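Local coordinates for UPF0255 protein frsA (Vibrio vulnificus, PDB 4I4C) that probably hydrolyses carboxylic esters as a serine esterase of the FrsA family, which belongs to the alpha/beta hydrolase clan, at residues S47-L52 against E84-T89; A72-S77 against G96-E101; N51-Q56 against P313-D318; V15-A20 against S142-I147. All blocks are in the same frame, centred on the assembly; numbering follows the deposited sequence.

Interaction 1 (S47-L52 against E84-T89); sequences SWYRNL and EQWLDT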
loop_
_atom_site.group_PDB
_atom_site.type_symbol
_atom_site.label_atom_id
_atom_site.label_comp_id
_atom_site.label_asym_id
_atom_site.label_seq_id
_atom_site.Cartn_x
_atom_site.Cartn_y
_atom_site.Cartn_z
ATOM N N SER A 47 -6.197 16.165 14.797
ATOM C CA SER A 47 -7.637 16.383 14.548
ATOM C C SER A 47 -8.291 15.203 13.848
ATOM O O SER A 47 -9.487 15.237 13.542
ATOM C CB SER A 47 -7.836 17.625 13.653
ATOM O OG SER A 47 -7.590 18.823 14.367
ATOM N N TRP A 48 -7.496 14.182 13.541
ATOM C CA TRP A 48 -7.974 13.047 12.781
ATOM C C TRP A 48 -7.428 11.799 13.434
ATOM O O TRP A 48 -6.311 11.817 13.947
ATOM C CB TRP A 48 -7.465 13.120 11.331
ATOM C CG TRP A 48 -7.935 14.312 10.572
ATOM C CD1 TRP A 48 -7.274 15.496 10.419
ATOM C CD2 TRP A 48 -9.166 14.440 9.837
ATOM N NE1 TRP A 48 -8.018 16.355 9.651
ATOM C CE2 TRP A 48 -9.180 15.731 9.277
ATOM C CE3 TRP A 48 -10.249 13.586 9.594
ATOM C CZ2 TRP A 48 -10.237 16.194 8.492
ATOM C CZ3 TRP A 48 -11.301 14.048 8.812
ATOM C CH2 TRP A 48 -11.288 15.341 8.274
ATOM N N TYR A 49 -8.224 10.731 13.444
ATOM C CA TYR A 49 -7.747 9.414 13.891
ATOM C C TYR A 49 -6.822 8.852 12.815
ATOM O O TYR A 49 -5.637 8.575 13.062
ATOM C CB TYR A 49 -8.925 8.466 14.138
ATOM C CG TYR A 49 -8.563 7.001 14.010
ATOM C CD1 TYR A 49 -7.776 6.369 14.964
ATOM C CD2 TYR A 49 -9.013 6.251 12.924
ATOM C CE1 TYR A 49 -7.437 5.010 14.829
ATOM C CE2 TYR A 49 -8.697 4.917 12.792
ATOM C CZ TYR A 49 -7.909 4.299 13.733
ATOM O OH TYR A 49 -7.597 2.965 13.571
ATOM N N ARG A 50 -7.366 8.715 11.609
ATOM C CA ARG A 50 -6.572 8.298 10.458
ATOM C C ARG A 50 -5.450 9.279 10.148
ATOM O O ARG A 50 -5.595 10.471 10.349
ATOM C CB ARG A 50 -7.475 8.166 9.232
ATOM C CG ARG A 50 -8.383 6.967 9.314
ATOM C CD ARG A 50 -9.502 7.078 8.310
ATOM N NE ARG A 50 -10.440 5.956 8.413
ATOM C CZ ARG A 50 -11.508 5.927 9.215
ATOM N NH1 ARG A 50 -11.770 6.944 10.039
ATOM N NH2 ARG A 50 -12.298 4.865 9.212
ATOM N N ASN A 51 -4.319 8.763 9.674
ATOM C CA ASN A 51 -3.346 9.629 9.036
ATOM C C ASN A 51 -3.881 9.971 7.652
ATOM O O ASN A 51 -4.062 9.096 6.812
ATOM C CB ASN A 51 -1.966 8.973 8.947
ATOM C CG ASN A 51 -0.918 9.898 8.336
ATOM O OD1 ASN A 51 -0.357 9.598 7.289
ATOM N ND2 ASN A 51 -0.671 11.040 8.980
ATOM N N LEU A 52 -4.180 11.248 7.453
ATOM C CA LEU A 52 -4.680 11.764 6.182
ATOM C C LEU A 52 -3.580 11.791 5.129
ATOM O O LEU A 52 -2.502 12.346 5.354
ATOM C CB LEU A 52 -5.202 13.184 6.381
ATOM C CG LEU A 52 -6.698 13.379 6.267
ATOM C CD1 LEU A 52 -7.412 12.342 7.099
ATOM C CD2 LEU A 52 -7.052 14.801 6.685
ATOM N N GLU A 84 -14.483 13.146 19.946
ATOM C CA GLU A 84 -14.783 14.385 19.234
ATOM C C GLU A 84 -13.521 15.117 18.760
ATOM O O GLU A 84 -13.592 15.936 17.851
ATOM C CB GLU A 84 -15.691 15.305 20.064
ATOM C CG GLU A 84 -17.104 14.739 20.343
ATOM C CD GLU A 84 -17.992 14.650 19.105
ATOM O OE1 GLU A 84 -17.838 15.486 18.183
ATOM O OE2 GLU A 84 -18.855 13.742 19.058
ATOM N N GLN A 85 -12.371 14.812 19.361
ATOM C CA GLN A 85 -11.100 15.371 18.879
ATOM C C GLN A 85 -10.804 14.883 17.461
ATOM O O GLN A 85 -10.189 15.591 16.660
ATOM C CB GLN A 85 -9.939 14.972 19.801
ATOM C CG GLN A 85 -8.606 15.636 19.442
ATOM C CD GLN A 85 -7.450 15.186 20.329
ATOM O OE1 GLN A 85 -7.555 15.208 21.555
ATOM N NE2 GLN A 85 -6.337 14.768 19.706
ATOM N N TRP A 86 -11.238 13.660 17.170
ATOM C CA TRP A 86 -10.956 13.002 15.899
ATOM C C TRP A 86 -12.140 13.100 14.934
ATOM O O TRP A 86 -13.104 12.350 15.041
ATOM C CB TRP A 86 -10.569 11.536 16.150
ATOM C CG TRP A 86 -9.214 11.368 16.819
ATOM C CD1 TRP A 86 -8.230 12.311 16.930
ATOM C CD2 TRP A 86 -8.715 10.195 17.471
ATOM N NE1 TRP A 86 -7.140 11.789 17.592
ATOM C CE2 TRP A 86 -7.414 10.494 17.937
ATOM C CE3 TRP A 86 -9.238 8.919 17.703
ATOM C CZ2 TRP A 86 -6.635 9.564 18.617
ATOM C CZ3 TRP A 86 -8.459 7.997 18.389
ATOM C CH2 TRP A 86 -7.178 8.323 18.838
ATOM N N LEU A 87 -12.041 14.024 13.983
ATOM C CA LEU A 87 -13.146 14.364 13.084
ATOM C C LEU A 87 -13.694 13.200 12.261
ATOM O O LEU A 87 -14.884 13.153 11.958
ATOM C CB LEU A 87 -12.748 15.535 12.178
ATOM C CG LEU A 87 -12.350 16.782 12.965
ATOM C CD1 LEU A 87 -11.844 17.889 12.062
ATOM C CD2 LEU A 87 -13.523 17.263 13.818
ATOM N N ASP A 88 -12.830 12.259 11.908
ATOM C CA ASP A 88 -13.223 11.096 11.111
ATOM C C ASP A 88 -13.850 9.942 11.912
ATOM O O ASP A 88 -14.018 8.840 11.381
ATOM C CB ASP A 88 -12.019 10.569 10.329
ATOM C CG ASP A 88 -10.812 10.315 11.218
ATOM O OD1 ASP A 88 -10.583 11.124 12.142
ATOM O OD2 ASP A 88 -10.110 9.296 11.009
ATOM N N THR A 89 -14.222 10.163 13.170
ATOM C CA THR A 89 -14.811 9.043 13.927
ATOM C C THR A 89 -16.326 9.125 14.192
ATOM O O THR A 89 -16.802 8.595 15.188
ATOM C CB THR A 89 -14.060 8.728 15.253
ATOM O OG1 THR A 89 -14.225 9.805 16.188
ATOM C CG2 THR A 89 -12.546 8.468 14.995
HETATM O O HOH W 1 -14.566 5.515 11.199
#
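Trp48 and Trp86 bring the two loops closest, with CA atoms 4.3 Å apart. One backbone bond crosses, from Leu87 N to Ser47 O. Residues Trp86 to Thr89 form a type I beta turn, and the Asp88 carboxylate of this turn accepts from the loop between helices 31-44 and 54-60 in this alpha/beta hydrolase clan protein. The carboxylate grips two successive peptide N-H groups. Tyr49 N binds Asp88 OD1 at 2.7 Å on its syn lone pair, and Arg50 N binds Asp88 OD2 at 2.9 Å. Asp88 chi1 of 52° sets the carboxylate between its own backbone N and carbonyl carbon, facing the other loop. The Trp48 indole has Leu87 CB over one face and Leu52 CD2 over the opposite face. Asp88 CB lies at its edge. Tyr49 N and Trp48 O lie over one face of the Trp86 indole, and the Tyr49 ring meets that indole obliquely, with planes 47° apart. The Tyr49 hydroxyl bonds to Asp318. Arg50 NE also donates to Tyr137 O. The guanidinium forms a salt bridge as well: Arg50 NH1 approaches Asp88 OD2 at 3.0 Å, on the anti side and 33° out of the carboxylate plane.

Interaction 2 (A72-S77 against G96-E101); sequences ARIASS and GNWAYE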
loop_
_atom_site.group_PDB
_atom_site.type_symbol
_atom_site.label_atom_id
_atom_site.label_comp_id
_atom_site.label_asym_id
_atom_site.label_seq_id
_atom_site.Cartn_x
_atom_site.Cartn_y
_atom_site.Cartn_z
ATOM N N ALA A 72 -14.834 17.556 4.003
ATOM C CA ALA A 72 -15.666 18.572 4.642
ATOM C C ALA A 72 -16.948 17.978 5.226
ATOM O O ALA A 72 -17.313 18.296 6.349
ATOM C CB ALA A 72 -15.980 19.705 3.678
ATOM N N ARG A 73 -17.625 17.111 4.480
ATOM C CA ARG A 73 -18.836 16.479 5.009
ATOM C C ARG A 73 -18.515 15.613 6.243
ATOM O O ARG A 73 -19.345 15.468 7.140
ATOM C CB ARG A 73 -19.542 15.642 3.937
ATOM C CG ARG A 73 -20.296 16.444 2.868
ATOM C CD ARG A 73 -20.860 15.495 1.819
ATOM N NE ARG A 73 -21.797 16.160 0.912
ATOM C CZ ARG A 73 -23.111 16.251 1.121
ATOM N NH1 ARG A 73 -23.655 15.706 2.198
ATOM N NH2 ARG A 73 -23.887 16.875 0.241
ATOM N N ILE A 74 -17.307 15.049 6.279
ATOM C CA ILE A 74 -16.838 14.246 7.408
ATOM C C ILE A 74 -16.509 15.133 8.611
ATOM O O ILE A 74 -16.920 14.857 9.743
ATOM C CB ILE A 74 -15.559 13.444 7.039
ATOM C CG1 ILE A 74 -15.886 12.283 6.087
ATOM C CG2 ILE A 74 -14.855 12.940 8.309
ATOM C CD1 ILE A 74 -14.630 11.604 5.507
ATOM N N ALA A 75 -15.755 16.195 8.364
ATOM C CA ALA A 75 -15.317 17.070 9.450
ATOM C C ALA A 75 -16.433 18.004 9.965
ATOM O O ALA A 75 -16.386 18.439 11.118
ATOM C CB ALA A 75 -14.117 17.860 9.029
ATOM N N SER A 76 -17.410 18.307 9.109
ATOM C CA SER A 76 -18.535 19.200 9.450
ATOM C C SER A 76 -19.653 18.514 10.188
ATOM O O SER A 76 -20.586 19.170 10.630
ATOM C CB SER A 76 -19.176 19.805 8.189
ATOM O OG SER A 76 -18.376 20.834 7.664
ATOM N N SER A 77 -19.603 17.195 10.267
ATOM C CA SER A 77 -20.735 16.449 10.780
ATOM C C SER A 77 -21.071 16.784 12.234
ATOM O O SER A 77 -20.178 17.038 13.056
ATOM C CB SER A 77 -20.523 14.955 10.613
ATOM O OG SER A 77 -21.632 14.233 11.114
ATOM N N GLY A 96 -21.459 11.864 7.551
ATOM C CA GLY A 96 -20.358 12.174 8.448
ATOM C C GLY A 96 -19.397 11.023 8.693
ATOM O O GLY A 96 -18.244 11.244 9.039
ATOM N N ASN A 97 -19.864 9.790 8.525
ATOM C CA ASN A 97 -19.002 8.622 8.723
ATOM C C ASN A 97 -17.988 8.521 7.582
ATOM O O ASN A 97 -18.328 8.761 6.429
ATOM C CB ASN A 97 -19.843 7.340 8.844
ATOM C CG ASN A 97 -18.999 6.050 8.796
ATOM O OD1 ASN A 97 -18.739 5.504 7.725
ATOM N ND2 ASN A 97 -18.619 5.547 9.959
ATOM N N TRP A 98 -16.745 8.169 7.917
ATOM C CA TRP A 98 -15.665 8.110 6.934
ATOM C C TRP A 98 -15.992 7.143 5.791
ATOM O O TRP A 98 -15.998 7.536 4.628
ATOM C CB TRP A 98 -14.353 7.704 7.611
ATOM C CG TRP A 98 -13.214 7.512 6.642
ATOM C CD1 TRP A 98 -12.950 6.408 5.883
ATOM C CD2 TRP A 98 -12.185 8.452 6.357
ATOM N NE1 TRP A 98 -11.822 6.610 5.134
ATOM C CE2 TRP A 98 -11.332 7.861 5.406
ATOM C CE3 TRP A 98 -11.897 9.747 6.816
ATOM C CZ2 TRP A 98 -10.219 8.518 4.897
ATOM C CZ3 TRP A 98 -10.794 10.401 6.313
ATOM C CH2 TRP A 98 -9.957 9.780 5.366
ATOM N N ALA A 99 -16.294 5.893 6.129
ATOM C CA ALA A 99 -16.676 4.913 5.106
ATOM C C ALA A 99 -17.883 5.366 4.294
ATOM O O ALA A 99 -17.904 5.218 3.086
ATOM C CB ALA A 99 -16.952 3.561 5.723
ATOM N N TYR A 100 -18.892 5.903 4.971
ATOM C CA TYR A 100 -20.119 6.337 4.295
ATOM C C TYR A 100 -19.831 7.422 3.260
ATOM O O TYR A 100 -20.282 7.349 2.118
ATOM C CB TYR A 100 -21.117 6.873 5.316
ATOM C CG TYR A 100 -22.415 7.358 4.703
ATOM C CD1 TYR A 100 -22.574 8.684 4.324
ATOM C CD2 TYR A 100 -23.473 6.486 4.493
ATOM C CE1 TYR A 100 -23.758 9.131 3.756
ATOM C CE2 TYR A 100 -24.668 6.924 3.931
ATOM C CZ TYR A 100 -24.800 8.244 3.562
ATOM O OH TYR A 100 -25.971 8.692 2.994
ATOM N N GLU A 101 -19.079 8.439 3.665
ATOM C CA GLU A 101 -18.865 9.579 2.789
ATOM C C GLU A 101 -17.968 9.209 1.616
ATOM O O GLU A 101 -18.185 9.696 0.504
ATOM C CB GLU A 101 -18.330 10.797 3.552
ATOM C CG GLU A 101 -19.307 11.384 4.613
ATOM C CD GLU A 101 -20.589 11.983 4.039
ATOM O OE1 GLU A 101 -20.724 12.105 2.807
ATOM O OE2 GLU A 101 -21.478 12.347 4.844
HETATM O O HOH W 2 -22.897 14.507 4.699
#
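Ile74 CD1 packs on the Trp98 indole, 3.6 Å from Trp98 CE3. The approach is oblique. Ile74 CG1 also touches Glu101, 3.8 Å from Glu101 CB, and the two side chains run past each other in opposite directions. Gly96 lies against the 72-77 segment: its CA is 3.5 Å from Ser77 CB. The phi of Gly96 is positive (95°), and its bare CA packs directly on Ser77. Arg73 crosses Glu101 at about a right angle, and its CD is 3.5 Å from Glu101 OE1. The charged ends do not meet directly. A water joins them, accepting from Arg73 NH1 at 2.9 Å and donating to Glu101 OE2. That same oxygen takes the Gly96 N-H at 2.7 Å on its anti lone pair. Glu101 is bent at chi2 (-65°), which folds its carboxylate back to this N-H before the helix. In the next shell, Trp98 NE1 binds Ile134 O, and Arg50 makes a cation-pi contact with the indole. Arg81 NH2 donates to Ile74 O and Ser77 O of 72-77. Asn97 is the N-cap of helix 98-114, and its OD1 accepts from Tyr100 N at 2.8 Å in the carbonyl plane. The contact is helix-to-helix packing, the C-terminal part of helix 64-75 against the capped N-terminus of helix 98-114.

Interaction 3 (N51-Q56 against P313-D318); sequences NLRRLQ and PKMYLD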
loop_
_atom_site.group_PDB
_atom_site.type_symbol
_atom_site.label_atom_id
_atom_site.label_comp_id
_atom_site.label_asym_id
_atom_site.label_seq_id
_atom_site.Cartn_x
_atom_site.Cartn_y
_atom_site.Cartn_z
ATOM N N ASN A 51 -4.319 8.763 9.674
ATOM C CA ASN A 51 -3.346 9.629 9.036
ATOM C C ASN A 51 -3.881 9.971 7.652
ATOM O O ASN A 51 -4.062 9.096 6.812
ATOM C CB ASN A 51 -1.966 8.973 8.947
ATOM C CG ASN A 51 -0.918 9.898 8.336
ATOM O OD1 ASN A 51 -0.357 9.598 7.289
ATOM N ND2 ASN A 51 -0.671 11.040 8.980
ATOM N N LEU A 52 -4.180 11.248 7.453
ATOM C CA LEU A 52 -4.680 11.764 6.182
ATOM C C LEU A 52 -3.580 11.791 5.129
ATOM O O LEU A 52 -2.502 12.346 5.354
ATOM C CB LEU A 52 -5.202 13.184 6.381
ATOM C CG LEU A 52 -6.698 13.379 6.267
ATOM C CD1 LEU A 52 -7.412 12.342 7.099
ATOM C CD2 LEU A 52 -7.052 14.801 6.685
ATOM N N ARG A 53 -3.870 11.189 3.982
ATOM C CA ARG A 53 -2.932 11.118 2.865
ATOM C C ARG A 53 -3.459 11.910 1.654
ATOM O O ARG A 53 -3.490 11.383 0.536
ATOM C CB ARG A 53 -2.764 9.660 2.451
ATOM C CG ARG A 53 -2.512 8.695 3.606
ATOM C CD ARG A 53 -1.058 8.299 3.686
ATOM N NE ARG A 53 -0.730 7.696 4.981
ATOM C CZ ARG A 53 -0.630 6.388 5.206
ATOM N NH1 ARG A 53 -0.832 5.522 4.221
ATOM N NH2 ARG A 53 -0.325 5.945 6.421
ATOM N N ARG A 54 -3.892 13.150 1.881
ATOM C CA ARG A 54 -4.463 13.993 0.819
ATOM C C ARG A 54 -3.680 13.979 -0.495
ATOM O O ARG A 54 -4.242 13.680 -1.549
ATOM C CB ARG A 54 -4.586 15.447 1.276
ATOM C CG ARG A 54 -5.771 15.783 2.138
ATOM C CD ARG A 54 -5.763 17.290 2.353
ATOM N NE ARG A 54 -7.022 17.815 2.867
ATOM C CZ ARG A 54 -7.275 18.015 4.157
ATOM N NH1 ARG A 54 -6.362 17.720 5.070
ATOM N NH2 ARG A 54 -8.446 18.511 4.539
ATOM N N LEU A 55 -2.393 14.322 -0.427
ATOM C CA LEU A 55 -1.535 14.351 -1.613
ATOM C C LEU A 55 -1.310 12.964 -2.239
ATOM O O LEU A 55 -1.248 12.839 -3.461
ATOM C CB LEU A 55 -0.196 15.039 -1.295
ATOM C CG LEU A 55 -0.384 16.517 -0.932
ATOM C CD1 LEU A 55 0.923 17.242 -0.660
ATOM C CD2 LEU A 55 -1.107 17.201 -2.040
ATOM N N GLN A 56 -1.200 11.928 -1.410
ATOM C CA GLN A 56 -1.064 10.566 -1.935
ATOM C C GLN A 56 -2.312 10.164 -2.718
ATOM O O GLN A 56 -2.236 9.632 -3.816
ATOM C CB GLN A 56 -0.819 9.564 -0.810
ATOM C CG GLN A 56 -0.539 8.151 -1.298
ATOM C CD GLN A 56 -0.717 7.100 -0.208
ATOM O OE1 GLN A 56 0.001 7.097 0.784
ATOM N NE2 GLN A 56 -1.684 6.208 -0.393
ATOM N N PRO A 313 1.047 7.378 16.339
ATOM C CA PRO A 313 -0.405 7.560 16.423
ATOM C C PRO A 313 -1.142 6.221 16.473
ATOM O O PRO A 313 -0.647 5.224 15.954
ATOM C CB PRO A 313 -0.736 8.330 15.136
ATOM C CG PRO A 313 0.508 9.133 14.883
ATOM C CD PRO A 313 1.641 8.190 15.256
ATOM N N LYS A 314 -2.311 6.207 17.101
ATOM C CA LYS A 314 -3.066 4.975 17.286
ATOM C C LYS A 314 -3.373 4.241 15.983
ATOM O O LYS A 314 -3.448 3.012 15.967
ATOM C CB LYS A 314 -4.370 5.270 18.032
ATOM C CG LYS A 314 -5.177 4.031 18.322
ATOM C CD LYS A 314 -6.485 4.340 19.067
ATOM C CE LYS A 314 -7.233 3.028 19.313
ATOM N NZ LYS A 314 -8.506 3.283 20.044
ATOM N N MET A 315 -3.559 4.984 14.888
ATOM C CA MET A 315 -3.887 4.338 13.608
ATOM C C MET A 315 -2.818 3.343 13.168
ATOM O O MET A 315 -3.138 2.277 12.652
ATOM C CB MET A 315 -4.113 5.347 12.479
ATOM C CG MET A 315 -4.886 4.726 11.309
ATOM S SD MET A 315 -4.592 5.395 9.658
ATOM C CE MET A 315 -3.001 4.662 9.265
ATOM N N TYR A 316 -1.555 3.684 13.389
ATOM C CA TYR A 316 -0.455 2.777 13.009
ATOM C C TYR A 316 -0.414 1.530 13.886
ATOM O O TYR A 316 -0.240 0.408 13.388
ATOM C CB TYR A 316 0.906 3.506 12.986
ATOM C CG TYR A 316 0.944 4.629 11.954
ATOM C CD1 TYR A 316 1.228 4.359 10.614
ATOM C CD2 TYR A 316 0.666 5.952 12.309
ATOM C CE1 TYR A 316 1.246 5.369 9.661
ATOM C CE2 TYR A 316 0.688 6.979 11.354
ATOM C CZ TYR A 316 0.980 6.672 10.032
ATOM O OH TYR A 316 1.006 7.659 9.068
ATOM N N LEU A 317 -0.571 1.726 15.189
ATOM C CA LEU A 317 -0.613 0.609 16.117
ATOM C C LEU A 317 -1.836 -0.285 15.836
ATOM O O LEU A 317 -1.743 -1.506 15.940
ATOM C CB LEU A 317 -0.598 1.124 17.558
ATOM C CG LEU A 317 0.705 1.836 17.954
ATOM C CD1 LEU A 317 0.535 2.603 19.270
ATOM C CD2 LEU A 317 1.847 0.829 18.067
ATOM N N ASP A 318 -2.962 0.322 15.448
ATOM C CA ASP A 318 -4.162 -0.450 15.097
ATOM C C ASP A 318 -3.906 -1.308 13.849
ATOM O O ASP A 318 -4.239 -2.497 13.814
ATOM C CB ASP A 318 -5.378 0.459 14.844
ATOM C CG ASP A 318 -5.958 1.110 16.123
ATOM O OD1 ASP A 318 -5.563 0.778 17.270
ATOM O OD2 ASP A 318 -6.864 1.960 15.962
#
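Asn51 and Arg53 together meet the hydroxyl of Tyr316. Asn51 CG stands anti to the backbone N (chi1 -177°), which carries the amide to that hydroxyl. Asn51 OD1 is 3.0 Å from Tyr316 OH. Asn51 OD1 accepts a hydrogen bond from Arg53 NE at 3.0 Å, almost straight (176°). This bond uses a lone pair in the carbonyl plane and lies in the guanidinium plane as well. It should restrain the rotation of both groups. The Arg53 chain bends at chi2 (-103°), folding the guanidinium back over its own segment to Asn51. From there Arg53 NH2 gives a weak hydrogen bond to Tyr316 OH at 3.4 Å, with the hydroxyl at the guanidinium edge. NH2 has a stronger partner in Asp203, through a salt bridge. Met315 SD accepts a weak hydrogen bond from Asn51 N at 3.4 Å. Tyr137 also touches Met315 and Arg53. The contact lies beside two ligand sites seen in the crystal: the Tyr316 side chain is about 4 Å from bound hexanoic acid, and Gln56 lines the pocket of a polyether, probably from the crystallisation liquor. It joins the loop and N-cap leading into helix 54-60 to the first turn of helix 314-323.

Interaction 4 (V15-A20 against S142-I147); sequences VKHKQA and SDNLAI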
loop_
_atom_site.group_PDB
_atom_site.type_symbol
_atom_site.label_atom_id
_atom_site.label_comp_id
_atom_site.label_asym_id
_atom_site.label_seq_id
_atom_site.Cartn_x
_atom_site.Cartn_y
_atom_site.Cartn_z
ATOM N N VAL A 15 -26.436 -2.410 4.399
ATOM C CA VAL A 15 -27.731 -2.284 5.077
ATOM C C VAL A 15 -27.740 -3.003 6.437
ATOM O O VAL A 15 -28.348 -2.536 7.406
ATOM C CB VAL A 15 -28.898 -2.769 4.170
ATOM C CG1 VAL A 15 -28.841 -4.289 3.946
ATOM C CG2 VAL A 15 -30.237 -2.346 4.744
ATOM N N LYS A 16 -27.024 -4.121 6.498
ATOM C CA LYS A 16 -26.862 -4.905 7.716
ATOM C C LYS A 16 -25.911 -4.198 8.696
ATOM O O LYS A 16 -25.751 -4.626 9.837
ATOM C CB LYS A 16 -26.331 -6.298 7.336
ATOM C CG LYS A 16 -26.196 -7.313 8.463
ATOM C CD LYS A 16 -25.716 -8.653 7.920
ATOM C CE LYS A 16 -25.178 -9.557 9.024
ATOM N NZ LYS A 16 -26.213 -9.894 10.044
ATOM N N HIS A 17 -25.292 -3.103 8.259
ATOM C CA HIS A 17 -24.253 -2.455 9.065
ATOM C C HIS A 17 -24.529 -0.987 9.382
ATOM O O HIS A 17 -23.600 -0.196 9.501
ATOM C CB HIS A 17 -22.884 -2.605 8.385
ATOM C CG HIS A 17 -22.496 -4.027 8.131
ATOM N ND1 HIS A 17 -22.385 -4.556 6.863
ATOM C CD2 HIS A 17 -22.216 -5.040 8.987
ATOM C CE1 HIS A 17 -22.053 -5.831 6.948
ATOM N NE2 HIS A 17 -21.943 -6.149 8.227
ATOM N N LYS A 18 -25.804 -0.631 9.523
ATOM C CA LYS A 18 -26.193 0.741 9.831
ATOM C C LYS A 18 -25.491 1.231 11.098
ATOM O O LYS A 18 -25.102 2.400 11.200
ATOM C CB LYS A 18 -27.717 0.823 10.001
ATOM C CG LYS A 18 -28.255 2.162 10.499
ATOM C CD LYS A 18 -28.229 3.229 9.409
ATOM C CE LYS A 18 -29.116 4.425 9.761
ATOM N NZ LYS A 18 -28.661 5.152 10.986
ATOM N N GLN A 19 -25.322 0.324 12.057
ATOM C CA GLN A 19 -24.809 0.683 13.373
ATOM C C GLN A 19 -23.478 0.006 13.661
ATOM O O GLN A 19 -23.170 -0.269 14.814
ATOM C CB GLN A 19 -25.815 0.269 14.446
ATOM C CG GLN A 19 -26.084 1.320 15.489
ATOM C CD GLN A 19 -27.467 1.178 16.101
ATOM O OE1 GLN A 19 -28.480 1.481 15.463
ATOM N NE2 GLN A 19 -27.516 0.711 17.343
ATOM N N ALA A 20 -22.697 -0.268 12.622
ATOM C CA ALA A 20 -21.417 -0.967 12.790
ATOM C C ALA A 20 -20.463 -0.259 13.758
ATOM O O ALA A 20 -20.477 0.967 13.888
ATOM C CB ALA A 20 -20.750 -1.188 11.448
ATOM N N SER A 142 -11.291 -6.327 11.543
ATOM C CA SER A 142 -12.583 -6.509 12.182
ATOM C C SER A 142 -13.557 -5.399 11.801
ATOM O O SER A 142 -14.637 -5.295 12.375
ATOM C CB SER A 142 -12.410 -6.568 13.697
ATOM O OG SER A 142 -11.819 -5.372 14.173
ATOM N N ASP A 143 -13.176 -4.579 10.822
ATOM C CA ASP A 143 -13.978 -3.421 10.436
ATOM C C ASP A 143 -15.028 -3.819 9.403
ATOM O O ASP A 143 -14.706 -4.033 8.238
ATOM C CB ASP A 143 -13.058 -2.325 9.888
ATOM C CG ASP A 143 -13.753 -0.973 9.715
ATOM O OD1 ASP A 143 -14.987 -0.922 9.496
ATOM O OD2 ASP A 143 -13.033 0.052 9.759
ATOM N N ASN A 144 -16.286 -3.916 9.839
ATOM C CA ASN A 144 -17.368 -4.341 8.952
ATOM C C ASN A 144 -17.578 -3.377 7.778
ATOM O O ASN A 144 -17.766 -3.809 6.639
ATOM C CB ASN A 144 -18.690 -4.520 9.723
ATOM C CG ASN A 144 -18.634 -5.649 10.733
ATOM O OD1 ASN A 144 -17.806 -6.549 10.627
ATOM N ND2 ASN A 144 -19.531 -5.611 11.718
ATOM N N LEU A 145 -17.548 -2.076 8.053
ATOM C CA LEU A 145 -17.733 -1.103 6.979
ATOM C C LEU A 145 -16.594 -1.177 5.971
ATOM O O LEU A 145 -16.805 -1.039 4.764
ATOM C CB LEU A 145 -17.862 0.311 7.536
ATOM C CG LEU A 145 -19.150 0.576 8.317
ATOM C CD1 LEU A 145 -19.343 2.051 8.492
ATOM C CD2 LEU A 145 -20.356 -0.056 7.633
ATOM N N ALA A 146 -15.386 -1.412 6.478
ATOM C CA ALA A 146 -14.207 -1.463 5.632
ATOM C C ALA A 146 -14.177 -2.730 4.787
ATOM O O ALA A 146 -13.747 -2.697 3.642
ATOM C CB ALA A 146 -12.946 -1.359 6.466
ATOM N N ILE A 147 -14.626 -3.848 5.360
ATOM C CA ILE A 147 -14.665 -5.115 4.622
ATOM C C ILE A 147 -15.538 -4.954 3.392
ATOM O O ILE A 147 -15.143 -5.298 2.281
ATOM C CB ILE A 147 -15.243 -6.260 5.483
ATOM C CG1 ILE A 147 -14.273 -6.616 6.612
ATOM C CG2 ILE A 147 -15.496 -7.491 4.620
ATOM C CD1 ILE A 147 -12.953 -7.166 6.117
#
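The start of helix 144-163 is met by a type I beta turn, His17 to Ala20, in the loop before helix 23-26. Asn144 CB lies over one face of the His17 imidazole, 4.0 Å from the ring centroid, in a CH-pi contact. The nearest ring atom is His17 CD2, at 3.6 Å. The two side chains cross at about a right angle, and the ring and amide planes are 42° apart. His17 chi1 of -57° puts the imidazole anti to its carbonyl carbon, which directs it at the first turn of the helix. Lys16 CB lies over the ring centre, 4.3 Å above the plane of the His17 ring. Leu145 touches both ends of the turn. Its CD2 is 3.7 Å from His17 CB, and its CG is 3.9 Å from Ala20 CB. The turn is closed by a backbone bond from Ala20 N to His17 O. Leu145 also touches Phe14, Tyr93 and Asn97. The helix start is fixed by Asp143, the N-cap, whose OD1 accepts from Ala146 N at 3.1 Å. This oxygen is met from well above the carboxylate plane. Asp143 OD2 bonds to Thr23 OG1, linking the cap to helix 23-26. Across the two segments there is no hydrogen bond or salt bridge. The contact rests on the fit of a methyl, a leucine branch and a CH group over a ring, so it probably depends more on apolar fit than on charge.

In the fold
Interactions 1 to 3 form one continuous cluster in the helical part of the chain. Interactions 1 and 3 have centres about 9 Å apart and share Asn51 and Leu52. The loop from 47 to 52 therefore faces both the 84-89 turn and helix 314-323. Interactions 1 and 2 have centres about 11 Å apart and touch through Trp98 and Ile74. Interaction 4 is more peripheral, but it reaches interaction 2 where Leu145 packs on Asn97 and Ala99. Along the chain, interaction 4 spans interactions 1 and 2, while interaction 3 joins the early helices to a helix over 250 residues later. Interaction 3 is the one of the four beside the bound ligands; the others pack the N-terminal helices and loops together.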